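Local coordinates for periplasmic binding protein/LacI transcriptional regulator (Clostridium phytofermentans, PDB 3BRS) that probably binds a sugar between its two alpha/beta lobes, as periplasmic binding proteins of sugar transporters do, at residues 9-14 with 69-74; 34-39 with 253-258; 105-110 with 264-269; 218-223 with 236-241. One frame throughout, in Å; residues are numbered along the deposited sequence.

How the interactions relate
Interactions 1, 2 and 3 lie in the lobe built on the parallel sheet that contains strand 7-11, while interaction 4 belongs to the mixed sheet of the other lobe, its centre about 29 Å from that of interaction 1. Interaction 2 is the link between the other two contacts of its lobe: Gly253 meets Leu70 CD2 of interaction 1 through its C atom at 3.9 Å, and Lys256 CB meets Ile107 CD1 of interaction 3 at 4.1 Å. Interactions 1 and 3 share a sheet without touching, their nearest atoms about 7 Å apart. The loop after strand 7-11 in interaction 1 points toward the second lobe, where the ligand cleft of this family is expected.

Interaction 1 of 4, residues 9-14 with 69-74; sequences ICIPKV and ILLAAA
Ile11 and Leu70 are bonded neighbours across two parallel strands, and the side chain of Ile11 runs over the joint between them. Its CB sits 3.8 Å from Leu70 O. From there the branches part: chi1 of -49° puts CG1 beside the backbone N and leaves CG2 anti to it. CG2 packs on Leu71 CD1 at 3.9 Å, while CG1, anti to the carbonyl carbon, stays near Leu70 O, at 4.0 Å. CD1, at the end of this arm, reaches Ile69 CG2 at 4.1 Å. Ile11 thus meets all three residues of strand 69-71, Leu70 through its carbonyl oxygen, and its side chain lies on the face that also carries Ile9.

The backbone evidence for the pairing is three hydrogen bonds. Leu70 N donates to Ile9 O (2.9 Å), Ile11 N to Leu70 O (2.7 Å) and Ala72 N to Ile11 O (3.0 Å). Segment axes diverge by just 14°. Cys10 and Leu70 occupy the other face, the sulfur lying against Leu70 CB.

Beyond Pro12 the pairing loosens. Lys13 sends an extended chain across Ala72, and its CE lies 3.5 Å from Ala73 O; its NZ continues to a weak hydrogen bond with Thr145. Gln54 from helix 51-63 clasps both loops, bonding Pro12 O, Ala72 O and Ala74 N. Paired inner strands that end in loops at their C-terminal ends, with helices 20-36 and 51-63 between them in the chain, are characteristic of a doubly wound, Rossmann-like sheet, whose C-terminal edge faces the interlobe cleft in periplasmic binding proteins.

Interaction 2 of 4, residues 34-39 with 253-258; sequences KEYEIK and GVEKAL
This is a contact between the C-terminal region of helix 20-36, with the turn after it, and helix 246-262, made by Tyr36 and Ile38 on Val254, Glu255 and Leu258. Both helices belong to the layer on one face of the parallel sheet in an alpha/beta lobe of the periplasmic binding protein fold, and Met8 of strand 7-11 lies beneath the meeting point, touching Ile38, Val254 and Leu258. The chain turns here through a Schellman motif: Glu37 leaves the helix with a positive phi of 60°, and the CB of Ile38 points toward the second helix.

Ile38 works through its tip. Its CD1 meets Val254 CG1 head-on at 3.4 Å, a separation tighter than normal carbon contact, and reaches Leu258 CG at 3.9 Å. CG1 of Val254 is anti to its own backbone N, which presents this methyl to the isoleucine. Leu258 also serves the tyrosine: its CD1 lies 3.4 Å from Tyr36 CD2, approaching the ring obliquely. On one face of that ring rests Glu35 CG, near the rim, from the same helix.

The polar part of the contact is at the far end of the ring. With CG anti to the backbone N (chi1 -175°) and the chain extended beyond, Glu255 brings its carboxylate to the phenol, the two planes 78° apart. Glu255 is held from two directions, since Lys256 NZ forms a salt bridge with OE1 at 3.1 Å from above the carboxylate plane. The phenol takes the other oxygen: Tyr36 OH donates to the anti lone pair of Glu255 OE2 across 2.7 Å.

Interaction 3 of 4, residues 105-110 with 264-269; sequences ADITVA and EYVPKQ
Two flat carbonyl groups carry the polar part of this contact, and they are approached differently. The carbonyl of Ala105 is met in its own plane by the Lys268 ammonium, with NZ 3.1 Å from Ala105 O. The carbonyl of Lys268 receives Thr108 N at 3.0 Å, but from a donor tilted 31° out of the carbonyl plane. A water gives Lys268 O a second grip at 2.7 Å, donating to it, and also lies 3.3 Å from Thr108 OG1, closing a small ring of bonds between strand and loop.

Lys268 first leads away from residues 105-110; its chain then bends at chi2 and again at chi4 (-71°), which curls the amine back to Ala105. On the way CG passes 3.5 Å from Asp106 O. No salt bridge forms with Asp106, whose OD2 instead accepts a hydrogen bond from Leu93 N.

The apolar half is Ile107. Its CG1, anti to the backbone N (chi1 162°), lies against the backbone at 3.7 Å from Pro267 O. CD1 then meets Val266 CG2 at 4.0 Å, the two side chains crossing at about a right angle. Thr108 and Gln269 form a parallel bridge, their side chains on the same face of the sheet.

This is where the chain, after leaving helix 246-262, joins the edge of the parallel sheet: strand 269-271 is the outermost strand, 107-110 its neighbour, and 92-96 the next one in. Leu260 of helix 246-262 packs against Asp106, Ile107 and Val266, covering the corner between loop and strand.

Interaction 4 of 4, residues 218-223 with 236-241; sequences VKLVCI and GIFEAM
Strands 219-224 and 240-243 are parallel neighbours in the mixed sheet of the second lobe, and Leu220 meets Glu239 where their pairing begins. Glu239 N donates to Leu220 O at 2.7 Å. Further on, Cys222 N bonds to Ala240 O across a longer 3.3 Å. Between these two bonds the register is irregular: Glu239 takes the acceptor Leu220 O, and Ala240 N is buried with no partner in the model. Before the first bond, a water bridges the gap, accepting from Leu220 N at 3.0 Å and making a weak bond to Ile237 O.

The pair sits in a three-layer alpha/beta/alpha sandwich, with helix 199-211 over the face of Leu220 and Cys222 and helix 113-127 over that of Val221 and Ala240. On the first face Leu220 runs alongside the Phe238 ring, both pointing the same way. Cys222 SG, set between its backbone N and carbonyl carbon (chi1 55°), makes a sulfur-aromatic contact: it lies 4.1 Å from the centroid of the Phe238 ring, obliquely placed at 34° off the normal. The same sulfur touches Met241 CB at 3.8 Å.

On the other face Val221 CG1 packs on Ala240 CB at 4.2 Å. The Glu239 chain folds back beside Val221, its CG lying 4.0 Å from Lys219 CG, while the buried Glu239 OE1 has no polar partner in the model.

Interaction 1 of 4, residues 9-14 with 69-74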
loop_
_atom_site.group_PDB
_atom_site.type_symbol
_atom_site.label_atom_id
_atom_site.label_comp_id
_atom_site.label_asym_id
_atom_site.label_seq_id
_atom_site.Cartn_x
_atom_site.Cartn_y
_atom_site.Cartn_z
ATOM N N ILE A 9 -7.932 10.379 -15.433
ATOM C CA ILE A 9 -6.473 10.074 -15.461
ATOM C C ILE A 9 -6.141 9.430 -14.148
ATOM O O ILE A 9 -6.451 10.003 -13.104
ATOM C CB ILE A 9 -5.647 11.370 -15.665
ATOM C CG1 ILE A 9 -5.848 11.908 -17.096
ATOM C CG2 ILE A 9 -4.089 11.103 -15.344
ATOM C CD1 ILE A 9 -5.141 13.395 -17.283
ATOM N N CYS A 10 -5.555 8.227 -14.198
ATOM C CA CYS A 10 -5.154 7.511 -12.969
ATOM C C CYS A 10 -3.680 7.773 -12.627
ATOM O O CYS A 10 -2.813 7.669 -13.535
ATOM C CB CYS A 10 -5.390 5.986 -13.167
ATOM S SG CYS A 10 -4.886 5.173 -11.634
ATOM N N ILE A 11 -3.372 8.102 -11.371
ATOM C CA ILE A 11 -1.988 8.438 -10.988
ATOM C C ILE A 11 -1.612 7.559 -9.867
ATOM O O ILE A 11 -1.831 7.921 -8.724
ATOM C CB ILE A 11 -1.772 9.918 -10.599
ATOM C CG1 ILE A 11 -2.381 10.863 -11.657
ATOM C CG2 ILE A 11 -0.297 10.224 -10.234
ATOM C CD1 ILE A 11 -2.245 12.391 -11.281
ATOM N N PRO A 12 -1.153 6.343 -10.174
ATOM C CA PRO A 12 -0.695 5.456 -9.075
ATOM C C PRO A 12 0.603 5.986 -8.424
ATOM O O PRO A 12 1.105 7.037 -8.810
ATOM C CB PRO A 12 -0.470 4.121 -9.743
ATOM C CG PRO A 12 -1.003 4.251 -11.204
ATOM C CD PRO A 12 -1.002 5.733 -11.500
ATOM N N LYS A 13 1.105 5.340 -7.370
ATOM C CA LYS A 13 2.358 5.784 -6.760
ATOM C C LYS A 13 3.502 5.384 -7.663
ATOM O O LYS A 13 4.499 6.135 -7.708
ATOM C CB LYS A 13 2.584 5.084 -5.435
ATOM C CG LYS A 13 1.574 5.530 -4.341
ATOM C CD LYS A 13 2.029 4.855 -3.067
ATOM C CE LYS A 13 1.230 5.289 -1.850
ATOM N NZ LYS A 13 1.322 4.177 -0.820
ATOM N N VAL A 14 3.367 4.204 -8.317
ATOM C CA VAL A 14 4.220 3.723 -9.421
ATOM C C VAL A 14 3.434 2.845 -10.399
ATOM O O VAL A 14 2.444 2.229 -10.023
ATOM C CB VAL A 14 5.397 2.709 -9.004
ATOM C CG1 VAL A 14 6.528 3.359 -8.215
ATOM C CG2 VAL A 14 4.808 1.541 -8.274
ATOM N N ILE A 69 -9.521 12.779 -11.640
ATOM C CA ILE A 69 -8.169 12.241 -11.482
ATOM C C ILE A 69 -8.267 11.237 -10.351
ATOM O O ILE A 69 -8.858 11.558 -9.300
ATOM C CB ILE A 69 -7.230 13.378 -11.065
ATOM C CG1 ILE A 69 -6.682 14.126 -12.299
ATOM C CG2 ILE A 69 -6.127 12.885 -10.056
ATOM C CD1 ILE A 69 -6.130 15.604 -11.904
ATOM N N LEU A 70 -7.745 10.017 -10.537
ATOM C CA LEU A 70 -7.672 9.052 -9.421
ATOM C C LEU A 70 -6.242 9.056 -8.883
ATOM O O LEU A 70 -5.321 8.915 -9.674
ATOM C CB LEU A 70 -8.004 7.610 -9.866
ATOM C CG LEU A 70 -9.363 7.450 -10.521
ATOM C CD1 LEU A 70 -9.316 7.894 -11.967
ATOM C CD2 LEU A 70 -9.608 6.012 -10.439
ATOM N N LEU A 71 -6.028 9.120 -7.563
ATOM C CA LEU A 71 -4.716 9.469 -7.149
ATOM C C LEU A 71 -4.376 8.617 -5.996
ATOM O O LEU A 71 -5.176 8.564 -5.056
ATOM C CB LEU A 71 -4.668 10.965 -6.757
ATOM C CG LEU A 71 -3.414 11.434 -6.033
ATOM C CD1 LEU A 71 -2.123 11.257 -6.898
ATOM C CD2 LEU A 71 -3.632 12.903 -5.594
ATOM N N ALA A 72 -3.205 7.957 -6.052
ATOM C CA ALA A 72 -2.669 7.241 -4.852
ATOM C C ALA A 72 -1.580 8.180 -4.358
ATOM O O ALA A 72 -0.626 8.447 -5.078
ATOM C CB ALA A 72 -2.173 5.845 -5.185
ATOM N N ALA A 73 -1.823 8.820 -3.194
ATOM C CA ALA A 73 -0.998 9.979 -2.793
ATOM C C ALA A 73 0.336 9.450 -2.321
ATOM O O ALA A 73 0.451 8.704 -1.313
ATOM C CB ALA A 73 -1.690 10.724 -1.685
ATOM N N ALA A 74 1.405 9.923 -2.922
ATOM C CA ALA A 74 2.743 9.457 -2.459
ATOM C C ALA A 74 3.055 9.848 -1.002
ATOM O O ALA A 74 3.757 9.154 -0.299
ATOM C CB ALA A 74 3.861 9.910 -3.415
#

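Interaction 2 of 4, residues 34-39 with 253-258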
loop_
_atom_site.group_PDB
_atom_site.type_symbol
_atom_site.label_atom_id
_atom_site.label_comp_id
_atom_site.label_asym_id
_atom_site.label_seq_id
_atom_site.Cartn_x
_atom_site.Cartn_y
_atom_site.Cartn_z
ATOM N N LYS A 34 -13.211 -0.074 -19.657
ATOM C CA LYS A 34 -13.714 -0.924 -20.743
ATOM C C LYS A 34 -15.226 -1.052 -20.583
ATOM O O LYS A 34 -15.981 -0.802 -21.499
ATOM C CB LYS A 34 -13.030 -2.306 -20.696
ATOM C CG LYS A 34 -13.714 -3.460 -21.470
ATOM C CD LYS A 34 -12.645 -4.522 -21.782
ATOM C CE LYS A 34 -13.230 -5.811 -22.323
ATOM N NZ LYS A 34 -12.227 -6.471 -23.238
ATOM N N GLU A 35 -15.659 -1.425 -19.391
ATOM C CA GLU A 35 -17.053 -1.824 -19.159
ATOM C C GLU A 35 -17.962 -0.625 -19.293
ATOM O O GLU A 35 -19.117 -0.751 -19.699
ATOM C CB GLU A 35 -17.154 -2.454 -17.761
ATOM C CG GLU A 35 -18.468 -2.251 -16.984
ATOM C CD GLU A 35 -19.565 -3.248 -17.345
ATOM O OE1 GLU A 35 -19.306 -4.184 -18.157
ATOM O OE2 GLU A 35 -20.701 -3.085 -16.815
ATOM N N TYR A 36 -17.433 0.544 -18.923
ATOM C CA TYR A 36 -18.180 1.788 -18.975
ATOM C C TYR A 36 -17.833 2.742 -20.142
ATOM O O TYR A 36 -18.375 3.850 -20.205
ATOM C CB TYR A 36 -18.091 2.492 -17.640
ATOM C CG TYR A 36 -18.755 1.718 -16.505
ATOM C CD1 TYR A 36 -18.009 0.907 -15.661
ATOM C CD2 TYR A 36 -20.136 1.809 -16.268
ATOM C CE1 TYR A 36 -18.615 0.206 -14.612
ATOM C CE2 TYR A 36 -20.738 1.111 -15.219
ATOM C CZ TYR A 36 -19.965 0.332 -14.402
ATOM O OH TYR A 36 -20.533 -0.357 -13.363
ATOM N N GLU A 37 -16.949 2.322 -21.068
ATOM C CA GLU A 37 -16.593 3.164 -22.214
ATOM C C GLU A 37 -15.971 4.505 -21.749
ATOM O O GLU A 37 -16.502 5.600 -22.045
ATOM C CB GLU A 37 -17.849 3.458 -23.038
ATOM C CG GLU A 37 -18.529 2.249 -23.655
ATOM C CD GLU A 37 -19.045 2.529 -25.074
ATOM O OE1 GLU A 37 -19.463 3.687 -25.380
ATOM O OE2 GLU A 37 -19.038 1.572 -25.887
ATOM N N ILE A 38 -14.861 4.414 -21.026
ATOM C CA ILE A 38 -14.264 5.588 -20.410
ATOM C C ILE A 38 -12.918 5.798 -21.093
ATOM O O ILE A 38 -12.227 4.844 -21.394
ATOM C CB ILE A 38 -14.121 5.418 -18.820
ATOM C CG1 ILE A 38 -15.454 5.708 -18.105
ATOM C CG2 ILE A 38 -13.121 6.402 -18.276
ATOM C CD1 ILE A 38 -15.751 5.006 -16.786
ATOM N N LYS A 39 -12.531 7.038 -21.358
ATOM C CA LYS A 39 -11.159 7.253 -21.775
ATOM C C LYS A 39 -10.269 7.358 -20.523
ATOM O O LYS A 39 -10.466 8.249 -19.764
ATOM C CB LYS A 39 -11.030 8.487 -22.673
ATOM C CG LYS A 39 -9.597 8.869 -22.975
ATOM C CD LYS A 39 -9.483 9.797 -24.190
ATOM C CE LYS A 39 -8.139 10.563 -24.178
ATOM N NZ LYS A 39 -8.266 12.032 -24.563
ATOM N N GLY A 253 -12.831 2.585 -8.092
ATOM C CA GLY A 253 -12.428 4.003 -8.118
ATOM C C GLY A 253 -13.083 4.550 -9.398
ATOM O O GLY A 253 -13.739 5.607 -9.421
ATOM N N VAL A 254 -12.910 3.811 -10.468
ATOM C CA VAL A 254 -13.494 4.240 -11.769
ATOM C C VAL A 254 -15.023 4.287 -11.742
ATOM O O VAL A 254 -15.645 5.368 -11.851
ATOM C CB VAL A 254 -12.983 3.404 -12.990
ATOM C CG1 VAL A 254 -13.661 3.896 -14.308
ATOM C CG2 VAL A 254 -11.474 3.578 -13.121
ATOM N N GLU A 255 -15.629 3.112 -11.630
ATOM C CA GLU A 255 -17.059 2.996 -11.508
ATOM C C GLU A 255 -17.735 4.096 -10.655
ATOM O O GLU A 255 -18.691 4.684 -11.094
ATOM C CB GLU A 255 -17.372 1.605 -10.967
ATOM C CG GLU A 255 -18.807 1.287 -10.895
ATOM C CD GLU A 255 -18.990 -0.061 -10.280
ATOM O OE1 GLU A 255 -18.653 -0.187 -9.071
ATOM O OE2 GLU A 255 -19.434 -0.991 -10.993
ATOM N N LYS A 256 -17.222 4.390 -9.476
ATOM C CA LYS A 256 -17.882 5.281 -8.551
ATOM C C LYS A 256 -17.506 6.735 -8.842
ATOM O O LYS A 256 -18.173 7.651 -8.381
ATOM C CB LYS A 256 -17.485 4.994 -7.093
ATOM C CG LYS A 256 -17.885 3.608 -6.540
ATOM C CD LYS A 256 -19.388 3.421 -6.512
ATOM C CE LYS A 256 -19.788 2.197 -5.653
ATOM N NZ LYS A 256 -19.987 0.980 -6.476
ATOM N N ALA A 257 -16.431 6.945 -9.589
ATOM C CA ALA A 257 -16.116 8.285 -10.161
ATOM C C ALA A 257 -17.276 8.648 -11.072
ATOM O O ALA A 257 -17.592 9.843 -11.267
ATOM C CB ALA A 257 -14.855 8.233 -10.997
ATOM N N LEU A 258 -17.909 7.599 -11.599
ATOM C CA LEU A 258 -19.048 7.750 -12.458
ATOM C C LEU A 258 -20.262 8.331 -11.722
ATOM O O LEU A 258 -20.970 9.179 -12.237
ATOM C CB LEU A 258 -19.386 6.425 -13.109
ATOM C CG LEU A 258 -18.707 6.088 -14.448
ATOM C CD1 LEU A 258 -19.552 5.020 -15.196
ATOM C CD2 LEU A 258 -18.553 7.365 -15.275
#

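Interaction 3 of 4, residues 105-110 with 264-269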
loop_
_atom_site.group_PDB
_atom_site.type_symbol
_atom_site.label_atom_id
_atom_site.label_comp_id
_atom_site.label_asym_id
_atom_site.label_seq_id
_atom_site.Cartn_x
_atom_site.Cartn_y
_atom_site.Cartn_z
ATOM N N ALA A 105 -10.421 14.522 -0.801
ATOM C CA ALA A 105 -10.993 13.500 -1.700
ATOM C C ALA A 105 -12.462 13.619 -1.794
ATOM O O ALA A 105 -13.114 13.750 -0.768
ATOM C CB ALA A 105 -10.659 12.061 -1.257
ATOM N N ASP A 106 -13.000 13.486 -2.989
ATOM C CA ASP A 106 -14.445 13.349 -3.192
ATOM C C ASP A 106 -14.876 11.944 -2.743
ATOM O O ASP A 106 -15.846 11.810 -2.046
ATOM C CB ASP A 106 -14.890 13.655 -4.637
ATOM C CG ASP A 106 -14.557 15.075 -5.070
ATOM O OD1 ASP A 106 -14.812 16.011 -4.301
ATOM O OD2 ASP A 106 -14.014 15.268 -6.171
ATOM N N ILE A 107 -14.134 10.922 -3.114
ATOM C CA ILE A 107 -14.269 9.590 -2.502
ATOM C C ILE A 107 -12.885 8.946 -2.282
ATOM O O ILE A 107 -11.960 9.243 -3.007
ATOM C CB ILE A 107 -15.366 8.684 -3.182
ATOM C CG1 ILE A 107 -15.148 7.222 -2.811
ATOM C CG2 ILE A 107 -15.423 8.877 -4.658
ATOM C CD1 ILE A 107 -16.036 6.298 -3.436
ATOM N N THR A 108 -12.709 8.191 -1.203
ATOM C CA THR A 108 -11.514 7.332 -0.993
ATOM C C THR A 108 -11.825 5.818 -1.085
ATOM O O THR A 108 -12.658 5.358 -0.351
ATOM C CB THR A 108 -10.968 7.582 0.385
ATOM O OG1 THR A 108 -10.473 8.930 0.407
ATOM C CG2 THR A 108 -9.798 6.568 0.723
ATOM N N VAL A 109 -11.178 5.061 -1.981
ATOM C CA VAL A 109 -11.335 3.593 -1.991
ATOM C C VAL A 109 -10.028 2.970 -1.517
ATOM O O VAL A 109 -9.015 3.125 -2.185
ATOM C CB VAL A 109 -11.685 3.023 -3.344
ATOM C CG1 VAL A 109 -12.217 1.514 -3.147
ATOM C CG2 VAL A 109 -12.777 3.917 -4.008
ATOM N N ALA A 110 -10.033 2.266 -0.385
ATOM C CA ALA A 110 -8.761 1.696 0.089
ATOM C C ALA A 110 -8.978 0.494 0.897
ATOM O O ALA A 110 -10.110 0.193 1.290
ATOM C CB ALA A 110 -7.976 2.795 0.966
ATOM N N GLU A 264 -24.748 11.892 -8.327
ATOM C CA GLU A 264 -25.461 10.844 -7.661
ATOM C C GLU A 264 -24.718 10.438 -6.329
ATOM O O GLU A 264 -23.530 10.764 -6.171
ATOM C CB GLU A 264 -25.722 9.770 -8.737
ATOM C CG GLU A 264 -26.032 8.399 -8.339
ATOM C CD GLU A 264 -26.320 7.561 -9.578
ATOM O OE1 GLU A 264 -25.998 8.026 -10.710
ATOM O OE2 GLU A 264 -26.902 6.449 -9.442
ATOM N N TYR A 265 -25.440 9.851 -5.350
ATOM C CA TYR A 265 -24.963 9.704 -3.938
ATOM C C TYR A 265 -23.854 8.711 -3.925
ATOM O O TYR A 265 -24.001 7.610 -4.412
ATOM C CB TYR A 265 -26.030 9.155 -2.940
ATOM C CG TYR A 265 -25.442 8.836 -1.547
ATOM C CD1 TYR A 265 -25.011 9.895 -0.700
ATOM C CD2 TYR A 265 -25.256 7.515 -1.096
ATOM C CE1 TYR A 265 -24.458 9.689 0.535
ATOM C CE2 TYR A 265 -24.672 7.273 0.183
ATOM C CZ TYR A 265 -24.270 8.401 0.983
ATOM O OH TYR A 265 -23.695 8.304 2.232
ATOM N N VAL A 266 -22.732 9.072 -3.349
ATOM C CA VAL A 266 -21.746 8.032 -3.134
ATOM C C VAL A 266 -21.159 8.195 -1.747
ATOM O O VAL A 266 -20.863 9.306 -1.337
ATOM C CB VAL A 266 -20.659 8.054 -4.282
ATOM C CG1 VAL A 266 -19.702 9.270 -4.076
ATOM C CG2 VAL A 266 -19.910 6.783 -4.294
ATOM N N PRO A 267 -20.979 7.096 -1.014
ATOM C CA PRO A 267 -20.262 7.275 0.300
ATOM C C PRO A 267 -18.869 8.007 0.196
ATOM O O PRO A 267 -18.214 7.947 -0.853
ATOM C CB PRO A 267 -20.070 5.841 0.786
ATOM C CG PRO A 267 -21.060 5.010 0.001
ATOM C CD PRO A 267 -21.324 5.694 -1.300
ATOM N N LYS A 268 -18.380 8.658 1.240
ATOM C CA LYS A 268 -17.109 9.371 1.063
ATOM C C LYS A 268 -15.939 8.391 1.262
ATOM O O LYS A 268 -14.808 8.665 0.838
ATOM C CB LYS A 268 -17.010 10.568 1.995
ATOM C CG LYS A 268 -16.364 11.791 1.414
ATOM C CD LYS A 268 -16.993 13.027 2.022
ATOM C CE LYS A 268 -16.866 14.259 1.083
ATOM N NZ LYS A 268 -15.502 14.880 0.884
ATOM N N GLN A 269 -16.235 7.243 1.882
ATOM C CA GLN A 269 -15.276 6.171 2.061
ATOM C C GLN A 269 -15.824 4.762 1.704
ATOM O O GLN A 269 -16.951 4.406 2.073
ATOM C CB GLN A 269 -14.826 6.216 3.506
ATOM C CG GLN A 269 -13.664 7.152 3.706
ATOM C CD GLN A 269 -13.659 7.876 5.050
ATOM O OE1 GLN A 269 -13.581 9.113 5.085
ATOM N NE2 GLN A 269 -13.719 7.116 6.160
HETATM O O HOH W 1 -13.121 10.715 1.191
#

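Interaction 4 of 4, residues 218-223 with 236-241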
loop_
_atom_site.group_PDB
_atom_site.type_symbol
_atom_site.label_atom_id
_atom_site.label_comp_id
_atom_site.label_asym_id
_atom_site.label_seq_id
_atom_site.Cartn_x
_atom_site.Cartn_y
_atom_site.Cartn_z
ATOM N N VAL A 218 14.005 -17.920 11.731
ATOM C CA VAL A 218 13.249 -16.686 11.613
ATOM C C VAL A 218 12.011 -16.898 10.708
ATOM O O VAL A 218 12.133 -17.274 9.547
ATOM C CB VAL A 218 14.153 -15.520 11.142
ATOM C CG1 VAL A 218 13.353 -14.137 10.863
ATOM C CG2 VAL A 218 15.364 -15.397 12.151
ATOM N N LYS A 219 10.833 -16.691 11.290
ATOM C CA LYS A 219 9.579 -16.632 10.553
ATOM C C LYS A 219 9.192 -15.201 10.099
ATOM O O LYS A 219 9.541 -14.197 10.726
ATOM C CB LYS A 219 8.484 -17.211 11.415
ATOM C CG LYS A 219 8.569 -18.767 11.566
ATOM C CD LYS A 219 7.637 -19.137 12.732
ATOM C CE LYS A 219 7.732 -20.570 13.202
ATOM N NZ LYS A 219 7.606 -20.587 14.699
ATOM N N LEU A 220 8.442 -15.185 9.005
ATOM C CA LEU A 220 8.109 -14.030 8.247
ATOM C C LEU A 220 6.606 -13.998 8.065
ATOM O O LEU A 220 5.918 -14.999 7.747
ATOM C CB LEU A 220 8.858 -14.043 6.907
ATOM C CG LEU A 220 8.580 -12.974 5.833
ATOM C CD1 LEU A 220 8.889 -11.513 6.300
ATOM C CD2 LEU A 220 9.359 -13.263 4.566
ATOM N N VAL A 221 6.075 -12.828 8.355
ATOM C CA VAL A 221 4.672 -12.532 8.143
ATOM C C VAL A 221 4.655 -11.193 7.405
ATOM O O VAL A 221 5.631 -10.399 7.493
ATOM C CB VAL A 221 3.910 -12.394 9.518
ATOM C CG1 VAL A 221 3.887 -13.726 10.251
ATOM C CG2 VAL A 221 4.555 -11.395 10.403
ATOM N N CYS A 222 3.583 -10.944 6.648
ATOM C CA CYS A 222 3.515 -9.681 5.855
ATOM C C CYS A 222 2.101 -9.321 5.499
ATOM O O CYS A 222 1.187 -10.175 5.481
ATOM C CB CYS A 222 4.315 -9.779 4.529
ATOM S SG CYS A 222 3.716 -11.246 3.533
ATOM N N ILE A 223 1.961 -8.058 5.160
ATOM C CA ILE A 223 0.872 -7.524 4.344
ATOM C C ILE A 223 1.354 -7.511 2.872
ATOM O O ILE A 223 2.432 -6.983 2.559
ATOM C CB ILE A 223 0.444 -6.115 4.773
ATOM C CG1 ILE A 223 0.023 -6.128 6.259
ATOM C CG2 ILE A 223 -0.677 -5.604 3.869
ATOM C CD1 ILE A 223 -0.034 -4.688 6.935
ATOM N N GLY A 236 5.490 -19.558 0.119
ATOM C CA GLY A 236 5.667 -20.093 1.461
ATOM C C GLY A 236 7.071 -19.902 2.020
ATOM O O GLY A 236 7.969 -19.401 1.325
ATOM N N ILE A 237 7.243 -20.367 3.264
ATOM C CA ILE A 237 8.160 -19.755 4.256
ATOM C C ILE A 237 7.816 -18.212 4.518
ATOM O O ILE A 237 8.617 -17.401 5.023
ATOM C CB ILE A 237 9.661 -20.218 4.078
ATOM C CG1 ILE A 237 9.859 -21.581 4.774
ATOM C CG2 ILE A 237 10.680 -19.167 4.591
ATOM C CD1 ILE A 237 9.344 -22.875 3.978
ATOM N N PHE A 238 6.594 -17.858 4.131
ATOM C CA PHE A 238 5.789 -16.902 4.861
ATOM C C PHE A 238 5.024 -17.762 5.837
ATOM O O PHE A 238 4.663 -18.904 5.490
ATOM C CB PHE A 238 4.825 -16.216 3.917
ATOM C CG PHE A 238 5.495 -15.189 3.048
ATOM C CD1 PHE A 238 5.635 -15.397 1.678
ATOM C CD2 PHE A 238 6.055 -14.048 3.616
ATOM C CE1 PHE A 238 6.275 -14.433 0.865
ATOM C CE2 PHE A 238 6.711 -13.085 2.829
ATOM C CZ PHE A 238 6.833 -13.260 1.460
ATOM N N GLU A 239 4.762 -17.304 7.048
ATOM C CA GLU A 239 3.698 -18.057 7.663
ATOM C C GLU A 239 2.298 -17.421 7.994
ATOM O O GLU A 239 1.357 -18.102 8.391
ATOM C CB GLU A 239 4.200 -19.169 8.547
ATOM C CG GLU A 239 5.103 -18.737 9.596
ATOM C CD GLU A 239 4.339 -17.932 10.563
ATOM O OE1 GLU A 239 4.612 -16.714 10.641
ATOM O OE2 GLU A 239 3.462 -18.517 11.249
ATOM N N ALA A 240 2.155 -16.144 7.736
ATOM C CA ALA A 240 0.841 -15.600 7.539
ATOM C C ALA A 240 0.952 -14.462 6.585
ATOM O O ALA A 240 1.990 -13.783 6.532
ATOM C CB ALA A 240 0.237 -15.151 8.847
ATOM N N MET A 241 -0.106 -14.206 5.817
ATOM C CA MET A 241 -0.120 -12.967 5.027
ATOM C C MET A 241 -1.531 -12.386 4.940
ATOM O O MET A 241 -2.560 -13.181 4.815
ATOM C CB MET A 241 0.449 -13.164 3.621
ATOM C CG MET A 241 -0.238 -14.151 2.654
ATOM S SD MET A 241 0.485 -14.223 0.930
ATOM C CE MET A 241 2.207 -14.503 1.334
HETATM O O HOH W 2 8.194 -17.870 7.704
#